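PDB 5FTY: surface layer protein from Geobacillus stearothermophilus, which binds calcium ions and associates with copies of itself, probably to build the crystalline surface layer that coats the bacterial cell. Local coordinates for residues K91-E96 with V112-T117; L208-A213 with V235-A240. All blocks are in the same frame, centred on the assembly; numbering follows the deposited sequence.

Interaction 1 of 2, residues K91-E96 with V112-T117; sequences KKVGKE and VEVIDT. With CA (calcium ion), chain D.
Glu113 sends its CG away from the backbone N (chi1 -175°) and stays extended beyond it, while the chain of Lys95 folds back at chi2 (-65°). The two side chains thus slant across each other on one face of a strand pair. Lys95 CD lies 3.8 Å from Glu113 CB, and Lys95 CE lies 3.6 Å from Glu113 OE1. Methylenes of Lys95 lie against the Glu113 chain and its OE1. The charged ends stay apart, with Lys95 NZ 4.9 Å from Glu113 OE1. The carboxylate instead forms its salt bridge with Lys21, a residue of a calcium site. With an alanine here, Lys21 is likely to lose its anionic mate, and Lys95 CE the carboxylate it lies against.

Four backbone hydrogen bonds hold the strands together. Gly94 exchanges two with Val114, both 3.0 Å between N of one and O of the other. Glu96 and Val112 exchange another two, the shorter being Glu96 N to Val112 O at 2.9 Å. At the backbone angles of Gly94 a CB would collide with the carbonyl O of Val93. Val93 CG1 reaches Asp116 CB at 3.9 Å, the two side chains meeting roughly at right angles.

Glu96, Val112 and Val114 point to the other face. Glu96 CB touches Val112 CG2 at 4.0 Å. Its chain then bends at chi2 and leads the carboxylate away to a calcium ion, which both oxygens bind. Glu61, Asp64, Asn66 and the backbone O of Val68 complete the metal's ligands. The arrangement is an antiparallel beta hairpin in the Ig-like, BIG2 part of the protein, with a calcium site fastened to one strand.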
loop_
_atom_site.group_PDB
_atom_site.type_symbol
_atom_site.label_atom_id
_atom_site.label_comp_id
_atom_site.label_asym_id
_atom_site.label_seq_id
_atom_site.Cartn_x
_atom_site.Cartn_y
_atom_site.Cartn_z
ATOM N N LYS A 91 6.818 1.955 -11.492
ATOM C CA LYS A 91 5.835 2.925 -11.015
ATOM C C LYS A 91 4.405 2.391 -11.100
ATOM O O LYS A 91 3.486 2.951 -10.502
ATOM C CB LYS A 91 5.951 4.235 -11.797
ATOM C CG LYS A 91 7.357 4.815 -11.825
ATOM C CD LYS A 91 7.428 6.063 -12.690
ATOM C CE LYS A 91 8.851 6.601 -12.775
ATOM N NZ LYS A 91 9.803 5.598 -13.333
ATOM N N LYS A 92 4.224 1.311 -11.850
ATOM C CA LYS A 92 2.923 0.665 -11.949
ATOM C C LYS A 92 3.039 -0.799 -11.540
ATOM O O LYS A 92 4.133 -1.299 -11.293
ATOM C CB LYS A 92 2.379 0.757 -13.376
ATOM C CG LYS A 92 2.239 2.172 -13.922
ATOM C CD LYS A 92 1.804 2.143 -15.382
ATOM C CE LYS A 92 1.789 3.530 -16.010
ATOM N NZ LYS A 92 0.448 4.180 -15.916
ATOM N N VAL A 93 1.901 -1.478 -11.469
ATOM C CA VAL A 93 1.874 -2.906 -11.174
ATOM C C VAL A 93 1.400 -3.687 -12.398
ATOM O O VAL A 93 0.646 -3.166 -13.218
ATOM C CB VAL A 93 0.949 -3.215 -9.978
ATOM C CG1 VAL A 93 1.445 -2.512 -8.723
ATOM C CG2 VAL A 93 -0.484 -2.812 -10.290
ATOM N N GLY A 94 1.848 -4.935 -12.528
ATOM C CA GLY A 94 1.425 -5.765 -13.643
ATOM C C GLY A 94 2.465 -6.740 -14.152
ATOM O O GLY A 94 3.492 -6.977 -13.521
ATOM N N LYS A 95 2.190 -7.310 -15.325
ATOM C CA LYS A 95 3.036 -8.348 -15.894
ATOM C C LYS A 95 4.231 -7.777 -16.650
ATOM O O LYS A 95 4.127 -6.755 -17.326
ATOM C CB LYS A 95 2.214 -9.244 -16.825
ATOM C CG LYS A 95 1.024 -9.925 -16.168
ATOM C CD LYS A 95 1.466 -10.900 -15.094
ATOM C CE LYS A 95 0.349 -11.865 -14.738
ATOM N NZ LYS A 95 -0.090 -12.658 -15.927
ATOM N N GLU A 96 5.371 -8.452 -16.526
ATOM C CA GLU A 96 6.565 -8.092 -17.276
ATOM C C GLU A 96 7.153 -9.332 -17.933
ATOM O O GLU A 96 7.588 -10.259 -17.256
ATOM C CB GLU A 96 7.602 -7.447 -16.360
ATOM C CG GLU A 96 8.867 -6.998 -17.078
ATOM C CD GLU A 96 8.666 -5.744 -17.911
ATOM O OE1 GLU A 96 7.587 -5.124 -17.807
ATOM O OE2 GLU A 96 9.590 -5.372 -18.665
ATOM N N VAL A 112 6.827 -12.481 -15.008
ATOM C CA VAL A 112 6.861 -12.134 -13.594
ATOM C C VAL A 112 5.852 -11.019 -13.348
ATOM O O VAL A 112 5.549 -10.241 -14.250
ATOM C CB VAL A 112 8.265 -11.683 -13.143
ATOM C CG1 VAL A 112 9.259 -12.833 -13.253
ATOM C CG2 VAL A 112 8.731 -10.479 -13.951
ATOM N N GLU A 113 5.315 -10.948 -12.134
ATOM C CA GLU A 113 4.281 -9.962 -11.831
ATOM C C GLU A 113 4.659 -9.060 -10.659
ATOM O O GLU A 113 5.035 -9.537 -9.592
ATOM C CB GLU A 113 2.940 -10.655 -11.556
ATOM C CG GLU A 113 1.772 -9.699 -11.339
ATOM C CD GLU A 113 0.454 -10.418 -11.125
ATOM O OE1 GLU A 113 0.451 -11.667 -11.108
ATOM O OE2 GLU A 113 -0.579 -9.733 -10.975
ATOM N N VAL A 114 4.567 -7.750 -10.870
ATOM C CA VAL A 114 4.768 -6.790 -9.790
ATOM C C VAL A 114 3.429 -6.433 -9.156
ATOM O O VAL A 114 2.489 -6.043 -9.847
ATOM C CB VAL A 114 5.469 -5.503 -10.282
ATOM C CG1 VAL A 114 5.391 -4.408 -9.222
ATOM C CG2 VAL A 114 6.914 -5.794 -10.657
ATOM N N ILE A 115 3.341 -6.588 -7.837
ATOM C CA ILE A 115 2.126 -6.259 -7.102
ATOM C C ILE A 115 2.421 -5.251 -6.002
ATOM O O ILE A 115 3.578 -5.035 -5.639
ATOM C CB ILE A 115 1.489 -7.508 -6.463
ATOM C CG1 ILE A 115 2.433 -8.128 -5.430
ATOM C CG2 ILE A 115 1.126 -8.527 -7.529
ATOM C CD1 ILE A 115 1.835 -9.309 -4.707
ATOM N N ASP A 116 1.371 -4.629 -5.479
ATOM C CA ASP A 116 1.514 -3.697 -4.368
ATOM C C ASP A 116 0.403 -3.916 -3.344
ATOM O O ASP A 116 -0.707 -3.410 -3.504
ATOM C CB ASP A 116 1.502 -2.248 -4.862
ATOM C CG ASP A 116 2.118 -1.285 -3.866
ATOM O OD1 ASP A 116 2.209 -1.645 -2.673
ATOM O OD2 ASP A 116 2.510 -0.171 -4.271
ATOM N N THR A 117 0.713 -4.662 -2.288
ATOM C CA THR A 117 -0.270 -4.983 -1.259
ATOM C C THR A 117 -0.246 -3.980 -0.108
ATOM O O THR A 117 -0.692 -4.285 0.999
ATOM C CB THR A 117 -0.050 -6.399 -0.688
ATOM O OG1 THR A 117 1.169 -6.434 0.064
ATOM C CG2 THR A 117 0.024 -7.423 -1.809
HETATM CA CA CA D . 8.802 -2.841 -18.470
#

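Interaction 2 of 2, residues L208-A213 with V235-A240; sequences LAVKKA and VKAPAA
Ala237 and Ala213 account for most of the surface buried here, and Val210 for much of the rest. Ala237 is the last residue of strand 231-237. Its CB points into the loop before strand 214-222 and meets the branched end of Val210. Both valine methyls take part: CG1 lies 4.0 Å and CG2 4.1 Å from Ala237 CB. The alanine methyl therefore sits against the fork of the valine rather than against one branch. Val210 has CG1 anti to its own N (chi1 177°), with CG2 beside that N, and this setting presents both methyls to Ala237. Leu133 touches both Val210 and Ala237 and adds a third apolar group to the cluster.

Ala213 stands at the end of the loop, just before strand 214-222 begins. Its CA faces the carbonyl of Ala237, with Ala213 CA 3.4 Å from Ala237 O. The angle at the hydrogen is 139°, so this is a bent CA-H...O contact. Ala213 CB also meets Ala239 CB, at 3.6 Å. The backbones are close at this point too, with 5.2 Å between the CA atoms of Ala213 and Ala239.

The loop has further partners. Val210 shares a backbone hydrogen bond with Gly139, and Lys211 one with Val189. Between residues 208-213 and residues 235-240, the tail at the end of this piece of the S-layer protein, however, there are only methyl contacts and one CH...O approach, with 166 Å² buried in all. Such a contact lacks the directional grip of a strand pair. Shape and the shedding of water from a few small apolar groups probably hold the two segments together.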
loop_
_atom_site.group_PDB
_atom_site.type_symbol
_atom_site.label_atom_id
_atom_site.label_comp_id
_atom_site.label_asym_id
_atom_site.label_seq_id
_atom_site.Cartn_x
_atom_site.Cartn_y
_atom_site.Cartn_z
ATOM N N LEU A 208 -8.844 20.009 15.481
ATOM C CA LEU A 208 -10.190 20.543 15.609
ATOM C C LEU A 208 -10.352 21.233 16.958
ATOM O O LEU A 208 -11.154 20.814 17.788
ATOM C CB LEU A 208 -11.216 19.421 15.459
ATOM C CG LEU A 208 -11.244 18.722 14.097
ATOM C CD1 LEU A 208 -12.129 17.488 14.139
ATOM C CD2 LEU A 208 -11.707 19.683 13.015
ATOM N N ALA A 209 -9.577 22.293 17.170
ATOM C CA ALA A 209 -9.602 23.036 18.424
ATOM C C ALA A 209 -10.932 23.743 18.653
ATOM O O ALA A 209 -11.500 24.332 17.735
ATOM C CB ALA A 209 -8.455 24.043 18.461
ATOM N N VAL A 210 -11.419 23.681 19.887
ATOM C CA VAL A 210 -12.643 24.375 20.264
ATOM C C VAL A 210 -12.343 25.799 20.723
ATOM O O VAL A 210 -11.691 26.008 21.745
ATOM C CB VAL A 210 -13.377 23.640 21.393
ATOM C CG1 VAL A 210 -14.605 24.423 21.817
ATOM C CG2 VAL A 210 -13.755 22.235 20.958
ATOM N N LYS A 211 -12.837 26.774 19.969
ATOM C CA LYS A 211 -12.569 28.177 20.264
ATOM C C LYS A 211 -13.662 28.816 21.118
ATOM O O LYS A 211 -13.483 29.919 21.634
ATOM C CB LYS A 211 -12.392 28.964 18.962
ATOM C CG LYS A 211 -11.266 28.445 18.078
ATOM C CD LYS A 211 -11.699 28.324 16.622
ATOM C CE LYS A 211 -11.849 29.677 15.950
ATOM N NZ LYS A 211 -12.056 29.526 14.484
ATOM N N LYS A 212 -14.784 28.118 21.271
ATOM C CA LYS A 212 -15.941 28.647 21.990
ATOM C C LYS A 212 -16.946 27.531 22.260
ATOM O O LYS A 212 -16.998 26.548 21.524
ATOM C CB LYS A 212 -16.610 29.749 21.161
ATOM C CG LYS A 212 -17.756 30.469 21.853
ATOM C CD LYS A 212 -18.797 30.940 20.850
ATOM C CE LYS A 212 -18.160 31.654 19.672
ATOM N NZ LYS A 212 -19.183 32.070 18.673
ATOM N N ALA A 213 -17.739 27.680 23.317
ATOM C CA ALA A 213 -18.835 26.754 23.584
ATOM C C ALA A 213 -19.884 26.833 22.481
ATOM O O ALA A 213 -20.232 27.921 22.017
ATOM C CB ALA A 213 -19.463 27.051 24.936
ATOM N N VAL A 235 -21.132 17.991 16.316
ATOM C CA VAL A 235 -20.284 18.001 17.503
ATOM C C VAL A 235 -20.760 19.020 18.531
ATOM O O VAL A 235 -20.785 20.220 18.260
ATOM C CB VAL A 235 -18.822 18.342 17.145
ATOM C CG1 VAL A 235 -17.943 18.287 18.386
ATOM C CG2 VAL A 235 -18.299 17.417 16.055
ATOM N N LYS A 236 -21.128 18.544 19.717
ATOM C CA LYS A 236 -21.486 19.444 20.805
ATOM C C LYS A 236 -20.331 19.617 21.783
ATOM O O LYS A 236 -19.839 18.649 22.357
ATOM C CB LYS A 236 -22.734 18.955 21.544
ATOM C CG LYS A 236 -23.141 19.859 22.702
ATOM C CD LYS A 236 -24.522 19.522 23.249
ATOM C CE LYS A 236 -24.953 20.539 24.300
ATOM N NZ LYS A 236 -26.327 20.283 24.822
ATOM N N ALA A 237 -19.903 20.861 21.960
ATOM C CA ALA A 237 -18.860 21.183 22.925
ATOM C C ALA A 237 -19.401 22.145 23.978
ATOM O O ALA A 237 -19.257 23.360 23.849
ATOM C CB ALA A 237 -17.647 21.782 22.221
ATOM N N PRO A 238 -20.027 21.597 25.030
ATOM C CA PRO A 238 -20.687 22.401 26.063
ATOM C C PRO A 238 -19.689 23.174 26.916
ATOM O O PRO A 238 -18.510 22.831 26.952
ATOM C CB PRO A 238 -21.398 21.346 26.911
ATOM C CG PRO A 238 -20.571 20.138 26.758
ATOM C CD PRO A 238 -20.066 20.160 25.345
ATOM N N ALA A 239 -20.164 24.217 27.585
ATOM C CA ALA A 239 -19.324 24.988 28.491
ATOM C C ALA A 239 -19.419 24.413 29.896
ATOM O O ALA A 239 -20.075 23.394 30.111
ATOM C CB ALA A 239 -19.735 26.449 28.482
ATOM N N ALA A 240 -18.765 25.067 30.850
ATOM C CA ALA A 240 -18.746 24.594 32.232
ATOM C C ALA A 240 -20.131 24.623 32.871
ATOM O O ALA A 240 -21.028 25.324 32.402
ATOM C CB ALA A 240 -17.764 25.407 33.059
#

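Overall arrangement
Following the chain from the N terminus, interaction 1 comes first. It closes a hairpin, with 15 residues, nearly all strand, between its segments. The hairpin forms the middle of a mixed sheet flanked by strands 21-23 and 57-59. The chain then passes into a second sheet of the same 1-4-3-2 order, made of strands 130-132, 179-184, 214-222 and 231-237. Interaction 2 closes a loop of 21 residues there and ties the lead-in to strand 214-222 to the tail of this fragment. The two contacts are in series and neither nest nor cross. Each lies at its own sheet. Their centres are 48 Å apart, and their nearest atoms about 28 Å, so the two do not touch.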